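Local coordinates for Iron(3+)-hydroxamate-binding protein FhuD (Bacillus subtilis subsp. subtilis, PDB 3G9Q) that binds iron(3+)-hydroxamate complexes such as ferrichrome and passes them to the membrane-bound permease of the FhuCBGD ABC importer, at residues G224-S228 / S229-N233; I105-L108 / K109-A112. One frame throughout, in Å; residues are numbered along the deposited sequence.

Contact 1: G224-S228 / S229-N233; sequences GVFES and SIWKN
S228 and W231 meet where a loop turns into the short helix 229-232, a compact example of helix N-capping. Among the polar contacts, S228 holds the N-cap position: its OG accepts from W231 N in a weak capping bond of 3.5 Å. S228 OG also donates to V225 O over 2.8 Å, in the carbonyl plane and on a lone pair, which fixes the rotation of the hydroxyl. Both bonds depend on OG sitting between the backbone N and the carbonyl carbon of S228 (chi1 63°). The first helical turn is closed by a nearly straight bond from K232 N to S228 O, 3.3 Å long, while W231 N reaches the same oxygen weakly. The apolar part is carried by F226 and W231, which lie side by side and point the same way. F226 CD2 rests over one face of the indole, near its rim, 3.6 Å from W231 CE2; the two ring planes are inclined at 56°, an oblique pairing. K232 runs its aliphatic chain past the E227 carbonyl. In the fold, W231 packs on I211 and A213 of strand 210-215, F226 on A213 and on T153 of strand 148-154, and I230 on L203 and P204 of helix 203-206.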
ATOM      1  N   GLY A 224       8.698  14.393 -16.897  1.00 96.62           N
ATOM      2  CA  GLY A 224       9.863  14.243 -17.753  1.00 89.57           C
ATOM      3  C   GLY A 224      11.164  14.065 -16.997  1.00 84.66           C
ATOM      4  O   GLY A 224      12.224  14.472 -17.464  1.00 85.72           O
ATOM      5  N   VAL A 225      11.075  13.457 -15.823  1.00 84.20           N
ATOM      6  CA  VAL A 225      12.235  13.210 -14.987  1.00 70.11           C
ATOM      7  C   VAL A 225      12.978  12.012 -15.558  1.00 62.55           C
ATOM      8  O   VAL A 225      14.196  12.008 -15.635  1.00 66.66           O
ATOM      9  CB  VAL A 225      11.800  12.916 -13.536  1.00 74.97           C
ATOM     10  CG1 VAL A 225      13.005  12.637 -12.668  1.00 80.93           C
ATOM     11  CG2 VAL A 225      11.019  14.098 -12.981  1.00 65.75           C
ATOM     12  N   PHE A 226      12.237  11.000 -15.977  1.00 59.81           N
ATOM     13  CA  PHE A 226      12.850   9.808 -16.536  1.00 66.02           C
ATOM     14  C   PHE A 226      13.439  10.110 -17.904  1.00 71.11           C
ATOM     15  O   PHE A 226      13.903   9.216 -18.617  1.00 71.54           O
ATOM     16  CB  PHE A 226      11.805   8.710 -16.633  1.00 64.42           C
ATOM     17  CG  PHE A 226      11.138   8.420 -15.327  1.00 70.89           C
ATOM     18  CD1 PHE A 226       9.779   8.140 -15.271  1.00 64.67           C
ATOM     19  CD2 PHE A 226      11.875   8.443 -14.140  1.00 67.61           C
ATOM     20  CE1 PHE A 226       9.159   7.889 -14.056  1.00 63.14           C
ATOM     21  CE2 PHE A 226      11.268   8.195 -12.925  1.00 60.83           C
ATOM     22  CZ  PHE A 226       9.906   7.917 -12.876  1.00 61.49           C
ATOM     23  N   GLU A 227      13.412  11.383 -18.267  1.00 73.30           N
ATOM     24  CA  GLU A 227      13.944  11.817 -19.543  1.00 77.15           C
ATOM     25  C   GLU A 227      15.194  12.650 -19.326  1.00 78.27           C
ATOM     26  O   GLU A 227      16.137  12.597 -20.121  1.00 83.07           O
ATOM     27  CB  GLU A 227      12.891  12.633 -20.296  1.00 82.13           C
ATOM     28  CG  GLU A 227      11.755  11.786 -20.844  1.00 86.95           C
ATOM     29  CD  GLU A 227      12.239  10.783 -21.885  1.00 93.96           C
ATOM     30  OE1 GLU A 227      12.847  11.227 -22.892  1.00 94.27           O
ATOM     31  OE2 GLU A 227      12.015   9.561 -21.695  1.00 85.26           O
ATOM     32  N   SER A 228      15.204  13.416 -18.239  1.00 75.72           N
ATOM     33  CA  SER A 228      16.353  14.257 -17.948  1.00 75.51           C
ATOM     34  C   SER A 228      17.626  13.437 -18.101  1.00 74.57           C
ATOM     35  O   SER A 228      17.640  12.221 -17.892  1.00 69.46           O
ATOM     36  CB  SER A 228      16.255  14.879 -16.543  1.00 71.76           C
ATOM     37  OG  SER A 228      16.256  13.911 -15.513  1.00 64.91           O
ATOM     38  N   SER A 229      18.685  14.120 -18.511  1.00 77.72           N
ATOM     39  CA  SER A 229      19.975  13.494 -18.726  1.00 74.15           C
ATOM     40  C   SER A 229      20.589  13.065 -17.405  1.00 69.20           C
ATOM     41  O   SER A 229      21.401  12.144 -17.360  1.00 67.85           O
ATOM     42  CB  SER A 229      20.903  14.479 -19.442  1.00 74.34           C
ATOM     43  OG  SER A 229      20.992  15.709 -18.734  1.00 67.79           O
ATOM     44  N   ILE A 230      20.185  13.740 -16.333  1.00 67.07           N
ATOM     45  CA  ILE A 230      20.702  13.454 -15.003  1.00 67.75           C
ATOM     46  C   ILE A 230      20.143  12.144 -14.417  1.00 72.55           C
ATOM     47  O   ILE A 230      20.822  11.461 -13.642  1.00 73.98           O
ATOM     48  CB  ILE A 230      20.443  14.659 -14.050  1.00 69.01           C
ATOM     49  CG1 ILE A 230      19.474  14.276 -12.939  1.00 74.02           C
ATOM     50  CG2 ILE A 230      19.932  15.857 -14.843  1.00 52.65           C
ATOM     51  CD1 ILE A 230      20.131  13.626 -11.733  1.00 70.10           C
ATOM     52  N   TRP A 231      18.915  11.790 -14.791  1.00 71.20           N
ATOM     53  CA  TRP A 231      18.304  10.551 -14.319  1.00 57.59           C
ATOM     54  C   TRP A 231      18.835   9.378 -15.123  1.00 60.16           C
ATOM     55  O   TRP A 231      19.165   8.336 -14.564  1.00 62.19           O
ATOM     56  CB  TRP A 231      16.780  10.606 -14.457  1.00 51.67           C
ATOM     57  CG  TRP A 231      16.133   9.252 -14.419  1.00 50.28           C
ATOM     58  CD1 TRP A 231      15.867   8.438 -15.484  1.00 47.44           C
ATOM     59  CD2 TRP A 231      15.732   8.524 -13.253  1.00 59.01           C
ATOM     60  NE1 TRP A 231      15.329   7.249 -15.053  1.00 40.36           N
ATOM     61  CE2 TRP A 231      15.235   7.275 -13.689  1.00 54.16           C
ATOM     62  CE3 TRP A 231      15.745   8.807 -11.878  1.00 63.61           C
ATOM     63  CZ2 TRP A 231      14.757   6.309 -12.799  1.00 55.60           C
ATOM     64  CZ3 TRP A 231      15.268   7.842 -10.992  1.00 49.02           C
ATOM     65  CH2 TRP A 231      14.782   6.611 -11.459  1.00 50.61           C
ATOM     66  N   LYS A 232      18.908   9.546 -16.438  1.00 56.55           N
ATOM     67  CA  LYS A 232      19.393   8.485 -17.301  1.00 57.65           C
ATOM     68  C   LYS A 232      20.837   8.136 -16.968  1.00 61.10           C
ATOM     69  O   LYS A 232      21.277   7.002 -17.141  1.00 64.59           O
ATOM     70  CB  LYS A 232      19.255   8.906 -18.765  1.00 58.65           C
ATOM     71  CG  LYS A 232      17.794   9.077 -19.182  1.00 68.41           C
ATOM     72  CD  LYS A 232      17.586   9.114 -20.702  1.00 70.09           C
ATOM     73  CE  LYS A 232      17.951  10.461 -21.304  1.00 75.72           C
ATOM     74  NZ  LYS A 232      17.711  10.481 -22.773  1.00 77.81           N
ATOM     75  N   ASN A 233      21.560   9.116 -16.456  1.00 60.94           N
ATOM     76  CA  ASN A 233      22.952   8.933 -16.107  1.00 62.72           C
ATOM     77  C   ASN A 233      23.197   8.290 -14.733  1.00 68.54           C
ATOM     78  O   ASN A 233      24.322   7.876 -14.430  1.00 69.01           O
ATOM     79  CB  ASN A 233      23.649  10.281 -16.189  1.00 65.49           C
ATOM     80  CG  ASN A 233      25.088  10.208 -15.787  1.00 69.51           C
ATOM     81  OD1 ASN A 233      25.833   9.336 -16.246  1.00 74.42           O
ATOM     82  ND2 ASN A 233      25.502  11.130 -14.932  1.00 64.24           N
TER

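Contact 2: I105-L108 / K109-A112; sequences IEQL and KEFA
Q107 lays its side-chain amide over one face of the F111 ring, one helical turn further on, with the two planes only 13° apart. Q107 CG, anti to the backbone N (chi1 -174°), stands 4.0 Å from F111 CE1, and the bend at chi2 then turns the amide onto the ring. The backbone carbonyl of Q107 also lies near the ring. The E110 side chain crosses that of Q107 obliquely, carboxylate and amide planes 61° apart. These are i to i+3 and i to i+4 neighbours in the opening turns of helix 106-115, which follows strand 94-97 of the N-terminal parallel sheet in this solute-binding protein fold. The main chain supports them: E110 N bonds E106 O at 2.8 Å and A112 N bonds L108 O at 3.0 Å, with weaker bonds from K109 N and F111 N. On the exposed side, K109 CG passes the I105 carbonyl. An alanine in place of F111 would remove the ring under the Q107 amide and would probably open a gap beside Y24 and F28, whose rings also meet it. L108 packs on Y27 and L31 of helix 25-31 and on W124 of helix 118-143.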
ATOM      1  N   ILE A 105      -0.791  -4.163  10.838  1.00 65.13           N
ATOM      2  CA  ILE A 105      -1.058  -5.565  11.100  1.00 65.40           C
ATOM      3  C   ILE A 105      -2.002  -5.534  12.292  1.00 67.29           C
ATOM      4  O   ILE A 105      -2.695  -6.510  12.574  1.00 73.90           O
ATOM      5  CB  ILE A 105       0.233  -6.330  11.475  1.00 73.24           C
ATOM      6  CG1 ILE A 105       1.075  -6.591  10.220  1.00 69.68           C
ATOM      7  CG2 ILE A 105      -0.116  -7.643  12.159  1.00 80.49           C
ATOM      8  CD1 ILE A 105       2.520  -7.007  10.488  1.00 68.23           C
ATOM      9  N   GLU A 106      -2.022  -4.394  12.986  1.00 65.55           N
ATOM     10  CA  GLU A 106      -2.894  -4.203  14.144  1.00 63.44           C
ATOM     11  C   GLU A 106      -4.297  -3.908  13.622  1.00 63.79           C
ATOM     12  O   GLU A 106      -5.288  -4.401  14.166  1.00 64.82           O
ATOM     13  CB  GLU A 106      -2.401  -3.035  15.011  1.00 69.22           C
ATOM     14  CG  GLU A 106      -0.908  -3.090  15.396  1.00 93.23           C
ATOM     15  CD  GLU A 106      -0.500  -4.296  16.262  1.00101.64           C
ATOM     16  OE1 GLU A 106       0.729  -4.524  16.400  1.00 83.01           O
ATOM     17  OE2 GLU A 106      -1.390  -4.998  16.805  1.00106.87           O
ATOM     18  N   GLN A 107      -4.362  -3.111  12.553  1.00 63.28           N
ATOM     19  CA  GLN A 107      -5.618  -2.733  11.901  1.00 54.33           C
ATOM     20  C   GLN A 107      -6.376  -3.969  11.429  1.00 54.90           C
ATOM     21  O   GLN A 107      -7.602  -3.943  11.312  1.00 52.72           O
ATOM     22  CB  GLN A 107      -5.328  -1.823  10.701  1.00 56.71           C
ATOM     23  CG  GLN A 107      -6.553  -1.229  10.015  1.00 43.23           C
ATOM     24  CD  GLN A 107      -7.411  -0.407  10.950  1.00 48.39           C
ATOM     25  OE1 GLN A 107      -8.127  -0.948  11.781  1.00 50.93           O
ATOM     26  NE2 GLN A 107      -7.338   0.908  10.819  1.00 49.35           N
ATOM     27  N   LEU A 108      -5.637  -5.044  11.149  1.00 55.24           N
ATOM     28  CA  LEU A 108      -6.223  -6.314  10.700  1.00 47.58           C
ATOM     29  C   LEU A 108      -6.773  -7.103  11.888  1.00 52.22           C
ATOM     30  O   LEU A 108      -7.753  -7.845  11.775  1.00 40.15           O
ATOM     31  CB  LEU A 108      -5.170  -7.171   9.984  1.00 41.47           C
ATOM     32  CG  LEU A 108      -5.554  -8.637   9.720  1.00 33.40           C
ATOM     33  CD1 LEU A 108      -6.712  -8.698   8.758  1.00 34.90           C
ATOM     34  CD2 LEU A 108      -4.367  -9.389   9.168  1.00 32.69           C
ATOM     35  N   LYS A 109      -6.121  -6.941  13.033  1.00 54.89           N
ATOM     36  CA  LYS A 109      -6.540  -7.638  14.227  1.00 51.10           C
ATOM     37  C   LYS A 109      -7.690  -6.876  14.864  1.00 46.72           C
ATOM     38  O   LYS A 109      -8.439  -7.431  15.652  1.00 60.48           O
ATOM     39  CB  LYS A 109      -5.349  -7.792  15.186  1.00 59.25           C
ATOM     40  CG  LYS A 109      -4.141  -8.474  14.546  1.00 58.77           C
ATOM     41  CD  LYS A 109      -3.520  -9.557  15.427  1.00 75.96           C
ATOM     42  CE  LYS A 109      -2.791  -8.991  16.635  1.00 80.28           C
ATOM     43  NZ  LYS A 109      -2.284 -10.084  17.528  1.00 83.04           N
ATOM     44  N   GLU A 110      -7.834  -5.601  14.524  1.00 51.94           N
ATOM     45  CA  GLU A 110      -8.935  -4.807  15.066  1.00 56.84           C
ATOM     46  C   GLU A 110     -10.205  -5.266  14.365  1.00 56.63           C
ATOM     47  O   GLU A 110     -11.224  -5.506  15.006  1.00 63.90           O
ATOM     48  CB  GLU A 110      -8.719  -3.316  14.791  1.00 64.84           C
ATOM     49  CG  GLU A 110      -9.775  -2.393  15.396  1.00 72.69           C
ATOM     50  CD  GLU A 110      -9.686  -0.956  14.866  1.00 90.68           C
ATOM     51  OE1 GLU A 110     -10.042  -0.728  13.687  1.00 94.87           O
ATOM     52  OE2 GLU A 110      -9.262  -0.056  15.629  1.00 91.07           O
ATOM     53  N   PHE A 111     -10.127  -5.390  13.041  1.00 50.31           N
ATOM     54  CA  PHE A 111     -11.259  -5.817  12.224  1.00 44.48           C
ATOM     55  C   PHE A 111     -11.604  -7.276  12.473  1.00 43.72           C
ATOM     56  O   PHE A 111     -12.771  -7.646  12.445  1.00 42.74           O
ATOM     57  CB  PHE A 111     -10.946  -5.625  10.736  1.00 48.91           C
ATOM     58  CG  PHE A 111     -10.961  -4.185  10.279  1.00 39.19           C
ATOM     59  CD1 PHE A 111     -10.110  -3.766   9.266  1.00 42.61           C
ATOM     60  CD2 PHE A 111     -11.841  -3.259  10.833  1.00 43.66           C
ATOM     61  CE1 PHE A 111     -10.136  -2.454   8.817  1.00 48.62           C
ATOM     62  CE2 PHE A 111     -11.871  -1.942  10.384  1.00 39.37           C
ATOM     63  CZ  PHE A 111     -11.019  -1.544   9.379  1.00 44.19           C
ATOM     64  N   ALA A 112     -10.588  -8.103  12.705  1.00 44.44           N
ATOM     65  CA  ALA A 112     -10.804  -9.523  12.956  1.00 50.30           C
ATOM     66  C   ALA A 112     -11.597  -9.703  14.246  1.00 53.26           C
ATOM     67  O   ALA A 112     -12.541 -10.489  14.303  1.00 53.94           O
ATOM     68  CB  ALA A 112      -9.468 -10.248  13.048  1.00 47.79           C
TER

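How the contacts relate
From the N terminus, the chain first completes the four-strand parallel sheet with strand 94-97, then enters contact 2 at 105-112, the opening turns of helix 106-115. That contact joins the sheet and helix 25-31 to the long helix 118-143. Much later, after strand 210-215 of the mixed sheet, contact 1 closes the turn from a loop into helix 229-232. Each is confined to one continuous stretch, so they neither nest nor cross: contact 2 ends before contact 1 begins. Their centres lie about 42 Å apart, on opposite sides of the chain's centre; contact 2 packs against strand 94-97 of the parallel sheet, contact 1 against strands 148-154 and 210-215 of the mixed one.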